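Local coordinates for putative Outer membrane protein (PDB 6GW5) that probably acts as a surface adhesin (SabA) of Helicobacter pylori, its extracellular lectin-like domain attaching the bacterium to host glycans, at residues Q21-N33 against D344-T358. Residues are numbered along the deposited sequence; the frame is centred on the assembly and turned at random.
Sequences QVASLKQSIQNAN and DVYNLKSNQTEIVTT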
loop_
_atom_site.group_PDB
_atom_site.type_symbol
_atom_site.label_atom_id
_atom_site.label_comp_id
_atom_site.label_asym_id
_atom_site.label_seq_id
_atom_site.Cartn_x
_atom_site.Cartn_y
_atom_site.Cartn_z
ATOM N N GLN A 21 -10.797 -26.170 -15.239
ATOM C CA GLN A 21 -9.374 -25.990 -15.020
ATOM C C GLN A 21 -8.691 -25.798 -16.381
ATOM O O GLN A 21 -7.895 -24.902 -16.572
ATOM C CB GLN A 21 -8.834 -27.238 -14.268
ATOM C CG GLN A 21 -7.439 -27.128 -13.708
ATOM C CD GLN A 21 -7.328 -26.299 -12.424
ATOM O OE1 GLN A 21 -8.326 -26.016 -11.721
ATOM N NE2 GLN A 21 -6.115 -25.933 -12.092
ATOM N N VAL A 22 -9.009 -26.650 -17.332
ATOM C CA VAL A 22 -8.391 -26.510 -18.604
ATOM C C VAL A 22 -8.717 -25.154 -19.216
ATOM O O VAL A 22 -7.820 -24.481 -19.731
ATOM C CB VAL A 22 -8.817 -27.652 -19.523
ATOM C CG1 VAL A 22 -8.439 -27.342 -20.977
ATOM C CG2 VAL A 22 -8.171 -28.944 -19.037
ATOM N N ALA A 23 -9.988 -24.749 -19.154
ATOM C CA ALA A 23 -10.407 -23.443 -19.690
ATOM C C ALA A 23 -9.629 -22.264 -19.079
ATOM O O ALA A 23 -9.267 -21.290 -19.781
ATOM C CB ALA A 23 -11.896 -23.226 -19.474
ATOM N N SER A 24 -9.375 -22.362 -17.786
ATOM C CA SER A 24 -8.711 -21.301 -17.073
ATOM C C SER A 24 -7.212 -21.298 -17.406
ATOM O O SER A 24 -6.648 -20.259 -17.644
ATOM C CB SER A 24 -8.968 -21.454 -15.578
ATOM O OG SER A 24 -8.383 -20.407 -14.868
ATOM N N LEU A 25 -6.588 -22.472 -17.400
ATOM C CA LEU A 25 -5.214 -22.637 -17.893
ATOM C C LEU A 25 -4.969 -22.134 -19.361
ATOM O O LEU A 25 -3.957 -21.500 -19.635
ATOM C CB LEU A 25 -4.764 -24.085 -17.715
ATOM C CG LEU A 25 -4.491 -24.412 -16.243
ATOM C CD1 LEU A 25 -4.331 -25.912 -16.110
ATOM C CD2 LEU A 25 -3.248 -23.712 -15.647
ATOM N N LYS A 26 -5.913 -22.353 -20.269
ATOM C CA LYS A 26 -5.732 -21.841 -21.612
ATOM C C LYS A 26 -5.556 -20.342 -21.569
ATOM O O LYS A 26 -4.684 -19.780 -22.222
ATOM C CB LYS A 26 -6.880 -22.193 -22.528
ATOM C CG LYS A 26 -7.010 -23.687 -22.734
ATOM C CD LYS A 26 -8.197 -24.104 -23.603
ATOM C CE LYS A 26 -8.617 -23.086 -24.647
ATOM N NZ LYS A 26 -9.707 -23.698 -25.434
ATOM N N GLN A 27 -6.411 -19.685 -20.808
ATOM C CA GLN A 27 -6.389 -18.270 -20.785
ATOM C C GLN A 27 -5.045 -17.796 -20.239
ATOM O O GLN A 27 -4.422 -16.880 -20.800
ATOM C CB GLN A 27 -7.559 -17.762 -20.009
ATOM C CG GLN A 27 -7.699 -16.265 -20.106
ATOM C CD GLN A 27 -8.015 -15.769 -21.510
ATOM O OE1 GLN A 27 -8.951 -16.234 -22.131
ATOM N NE2 GLN A 27 -7.277 -14.783 -21.975
ATOM N N SER A 28 -4.552 -18.500 -19.221
ATOM C CA SER A 28 -3.288 -18.129 -18.629
ATOM C C SER A 28 -2.177 -18.347 -19.595
ATOM O O SER A 28 -1.280 -17.499 -19.686
ATOM C CB SER A 28 -3.038 -18.841 -17.289
ATOM O OG SER A 28 -3.885 -18.285 -16.243
ATOM N N ILE A 29 -2.241 -19.461 -20.336
ATOM C CA ILE A 29 -1.188 -19.762 -21.276
ATOM C C ILE A 29 -1.220 -18.728 -22.398
ATOM O O ILE A 29 -0.167 -18.254 -22.824
ATOM C CB ILE A 29 -1.258 -21.231 -21.756
ATOM C CG1 ILE A 29 -0.851 -22.178 -20.590
ATOM C CG2 ILE A 29 -0.324 -21.453 -22.947
ATOM C CD1 ILE A 29 -1.194 -23.636 -20.802
ATOM N N GLN A 30 -2.424 -18.329 -22.832
ATOM C CA GLN A 30 -2.524 -17.374 -23.937
ATOM C C GLN A 30 -1.916 -16.046 -23.576
ATOM O O GLN A 30 -1.169 -15.489 -24.338
ATOM C CB GLN A 30 -3.944 -17.233 -24.406
ATOM C CG GLN A 30 -4.374 -18.470 -25.181
ATOM C CD GLN A 30 -5.896 -18.572 -25.369
ATOM O OE1 GLN A 30 -6.458 -19.683 -25.364
ATOM N NE2 GLN A 30 -6.567 -17.406 -25.538
ATOM N N ASN A 31 -2.255 -15.581 -22.381
ATOM C CA ASN A 31 -1.734 -14.353 -21.854
ATOM C C ASN A 31 -0.229 -14.328 -21.834
ATOM O O ASN A 31 0.387 -13.405 -22.318
ATOM C CB ASN A 31 -2.242 -14.138 -20.422
ATOM C CG ASN A 31 -3.716 -13.871 -20.363
ATOM O OD1 ASN A 31 -4.361 -13.667 -21.385
ATOM N ND2 ASN A 31 -4.270 -13.977 -19.197
ATOM N N ALA A 32 0.366 -15.371 -21.303
ATOM C CA ALA A 32 1.800 -15.436 -21.266
ATOM C C ALA A 32 2.452 -15.403 -22.673
ATOM O O ALA A 32 3.519 -14.858 -22.825
ATOM C CB ALA A 32 2.210 -16.655 -20.514
ATOM N N ASN A 33 1.794 -15.960 -23.676
ATOM C CA ASN A 33 2.294 -15.979 -25.069
ATOM C C ASN A 33 1.815 -14.775 -25.849
ATOM O O ASN A 33 2.117 -14.631 -27.022
ATOM C CB ASN A 33 1.795 -17.223 -25.821
ATOM C CG ASN A 33 2.438 -18.479 -25.321
ATOM O OD1 ASN A 33 3.645 -18.580 -25.280
ATOM N ND2 ASN A 33 1.641 -19.434 -24.903
ATOM N N ASP A 344 1.072 -15.003 -14.820
ATOM C CA ASP A 344 0.906 -15.926 -15.986
ATOM C C ASP A 344 2.216 -16.218 -16.693
ATOM O O ASP A 344 2.496 -17.371 -17.030
ATOM C CB ASP A 344 -0.114 -15.393 -16.994
ATOM C CG ASP A 344 -1.565 -15.528 -16.508
ATOM O OD1 ASP A 344 -1.872 -16.470 -15.737
ATOM O OD2 ASP A 344 -2.390 -14.661 -16.879
ATOM N N VAL A 345 3.049 -15.210 -16.844
ATOM C CA VAL A 345 4.376 -15.448 -17.423
ATOM C C VAL A 345 5.227 -16.337 -16.515
ATOM O O VAL A 345 5.839 -17.303 -16.985
ATOM C CB VAL A 345 5.116 -14.143 -17.737
ATOM C CG1 VAL A 345 6.534 -14.410 -18.208
ATOM C CG2 VAL A 345 4.357 -13.378 -18.808
ATOM N N TYR A 346 5.229 -16.065 -15.217
ATOM C CA TYR A 346 5.987 -16.889 -14.266
ATOM C C TYR A 346 5.457 -18.312 -14.264
ATOM O O TYR A 346 6.211 -19.259 -14.119
ATOM C CB TYR A 346 5.912 -16.281 -12.851
ATOM C CG TYR A 346 6.713 -16.953 -11.728
ATOM C CD1 TYR A 346 8.063 -16.675 -11.529
ATOM C CD2 TYR A 346 6.087 -17.795 -10.812
ATOM C CE1 TYR A 346 8.783 -17.277 -10.506
ATOM C CE2 TYR A 346 6.781 -18.404 -9.768
ATOM C CZ TYR A 346 8.130 -18.143 -9.623
ATOM O OH TYR A 346 8.813 -18.735 -8.604
ATOM N N ASN A 347 4.165 -18.489 -14.394
ATOM C CA ASN A 347 3.693 -19.827 -14.311
ATOM C C ASN A 347 3.592 -20.548 -15.628
ATOM O O ASN A 347 3.050 -21.647 -15.636
ATOM C CB ASN A 347 2.368 -19.891 -13.605
ATOM C CG ASN A 347 2.409 -19.381 -12.202
ATOM O OD1 ASN A 347 1.439 -18.802 -11.746
ATOM N ND2 ASN A 347 3.448 -19.669 -11.483
ATOM N N LEU A 348 4.167 -20.016 -16.713
ATOM C CA LEU A 348 3.951 -20.631 -18.022
ATOM C C LEU A 348 4.326 -22.087 -18.041
ATOM O O LEU A 348 3.530 -22.937 -18.461
ATOM C CB LEU A 348 4.643 -19.871 -19.172
ATOM C CG LEU A 348 4.484 -20.470 -20.598
ATOM C CD1 LEU A 348 3.010 -20.691 -20.927
ATOM C CD2 LEU A 348 5.151 -19.606 -21.678
ATOM N N LYS A 349 5.518 -22.399 -17.551
ATOM C CA LYS A 349 6.109 -23.730 -17.761
ATOM C C LYS A 349 5.321 -24.751 -16.936
ATOM O O LYS A 349 4.916 -25.826 -17.373
ATOM C CB LYS A 349 7.555 -23.669 -17.319
ATOM C CG LYS A 349 8.438 -24.797 -17.714
ATOM C CD LYS A 349 9.828 -24.289 -18.282
ATOM C CE LYS A 349 9.710 -23.188 -19.328
ATOM N NZ LYS A 349 10.863 -23.092 -20.280
ATOM N N SER A 350 5.041 -24.323 -15.739
ATOM C CA SER A 350 4.280 -25.079 -14.837
ATOM C C SER A 350 2.825 -25.177 -15.328
ATOM O O SER A 350 2.219 -26.213 -15.226
ATOM C CB SER A 350 4.391 -24.426 -13.460
ATOM O OG SER A 350 3.347 -24.945 -12.659
ATOM N N ASN A 351 2.252 -24.106 -15.843
ATOM C CA ASN A 351 0.897 -24.209 -16.418
ATOM C C ASN A 351 0.769 -25.164 -17.629
ATOM O O ASN A 351 -0.270 -25.819 -17.817
ATOM C CB ASN A 351 0.404 -22.824 -16.809
ATOM C CG ASN A 351 0.009 -21.971 -15.615
ATOM O OD1 ASN A 351 -0.035 -22.440 -14.508
ATOM N ND2 ASN A 351 -0.301 -20.740 -15.857
ATOM N N GLN A 352 1.840 -25.254 -18.428
ATOM C CA GLN A 352 1.912 -26.193 -19.511
ATOM C C GLN A 352 1.881 -27.627 -19.035
ATOM O O GLN A 352 1.139 -28.459 -19.573
ATOM C CB GLN A 352 3.149 -25.950 -20.327
ATOM C CG GLN A 352 3.042 -24.700 -21.172
ATOM C CD GLN A 352 4.396 -24.280 -21.766
ATOM O OE1 GLN A 352 5.430 -24.739 -21.321
ATOM N NE2 GLN A 352 4.381 -23.372 -22.737
ATOM N N THR A 353 2.664 -27.936 -18.023
ATOM C CA THR A 353 2.632 -29.270 -17.467
ATOM C C THR A 353 1.258 -29.615 -16.901
ATOM O O THR A 353 0.768 -30.729 -17.062
ATOM C CB THR A 353 3.708 -29.408 -16.370
ATOM O OG1 THR A 353 4.991 -29.312 -17.001
ATOM C CG2 THR A 353 3.582 -30.737 -15.573
ATOM N N GLU A 354 0.687 -28.660 -16.188
ATOM C CA GLU A 354 -0.552 -28.866 -15.454
ATOM C C GLU A 354 -1.712 -29.028 -16.418
ATOM O O GLU A 354 -2.627 -29.787 -16.141
ATOM C CB GLU A 354 -0.814 -27.674 -14.531
ATOM C CG GLU A 354 -2.037 -27.830 -13.641
ATOM C CD GLU A 354 -2.138 -26.689 -12.636
ATOM O OE1 GLU A 354 -1.216 -26.555 -11.785
ATOM O OE2 GLU A 354 -3.139 -25.935 -12.703
ATOM N N ILE A 355 -1.725 -28.271 -17.515
ATOM C CA ILE A 355 -2.828 -28.408 -18.456
ATOM C C ILE A 355 -2.776 -29.764 -19.126
ATOM O O ILE A 355 -3.822 -30.364 -19.363
ATOM C CB ILE A 355 -2.887 -27.246 -19.497
ATOM C CG1 ILE A 355 -4.265 -27.216 -20.107
ATOM C CG2 ILE A 355 -1.759 -27.332 -20.535
ATOM C CD1 ILE A 355 -4.453 -26.024 -20.996
ATOM N N VAL A 356 -1.560 -30.261 -19.375
ATOM C CA VAL A 356 -1.410 -31.557 -20.020
ATOM C C VAL A 356 -1.887 -32.649 -19.050
ATOM O O VAL A 356 -2.696 -33.481 -19.438
ATOM C CB VAL A 356 0.027 -31.824 -20.521
ATOM C CG1 VAL A 356 0.152 -33.237 -21.047
ATOM C CG2 VAL A 356 0.402 -30.874 -21.628
ATOM N N THR A 357 -1.386 -32.635 -17.812
ATOM C CA THR A 357 -1.853 -33.595 -16.822
ATOM C C THR A 357 -3.368 -33.539 -16.742
ATOM O O THR A 357 -4.020 -34.546 -16.747
ATOM C CB THR A 357 -1.292 -33.307 -15.431
ATOM O OG1 THR A 357 0.114 -33.144 -15.524
ATOM C CG2 THR A 357 -1.576 -34.407 -14.479
ATOM N N THR A 358 -3.905 -32.344 -16.647
ATOM C CA THR A 358 -5.320 -32.178 -16.484
ATOM C C THR A 358 -6.130 -32.674 -17.699
ATOM O O THR A 358 -7.212 -33.190 -17.544
ATOM C CB THR A 358 -5.641 -30.721 -16.154
ATOM O OG1 THR A 358 -4.936 -30.361 -14.965
ATOM C CG2 THR A 358 -7.137 -30.520 -15.904
HETATM O O HOH W 1 0.651 -19.294 -17.999
HETATM O O HOH W 2 2.979 -22.340 -24.597
#
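Ile355 and Ile29 interlock the two helices from opposing sides, and the apolar part of the contact is built on them. Ile355 fits as a knob among Val22, Leu25, Lys26 and Ile29; its CG1 runs anti to the backbone N, which carries CD1 across to 3.8 Å from Leu25 CB. In return Ile29 enters the hole formed by Leu348, Asn351, Gln352 and Ile355, with Ile29 CD1 3.7 Å from Ile355 CG2. The side chains of Val22 and Thr358 run past one another in opposite directions, their CG2 methyls touching, and Ala32 CB rests against the Asp344 carbonyl and Leu348 CD1, extending the packing at both ends.

Reciprocal knobs-into-holes between helices whose directions differ by 153°, their axes 9.7 Å apart, are consistent with an antiparallel coiled-coil pairing. It joins the N-terminal helix 3-32, predicted to be coiled coil, to the chain's return just where helix 317-346 gives way to helix 348-370. Tyr399, from a loop, touches Ile355, and its backbone O accepts a hydrogen bond from Lys26 NZ.

Polar but close-fitting, Asp344 receives two bonds, both from above its carboxylate plane: Ser28 OG reaches OD1 at 2.8 Å, while Asn31 ND2 points almost straight at OD2 (3.1 Å, 172° at the hydrogen). Beside them a water accepts from Asn351 ND2 and donates to Asp344 O at 2.8 Å. The looser, solvent side holds Gln21, bent at chi2 to bring NE2 within 3.0 Å of Glu354 OE2, a less straight bond (138°); Leu25 CD1 also approaches Glu354 OE2, at 3.6 Å. At the other end a water lies between Asn33 ND2 and Gln352 NE2, a bridge left doubtful by its too-short Gln352 leg.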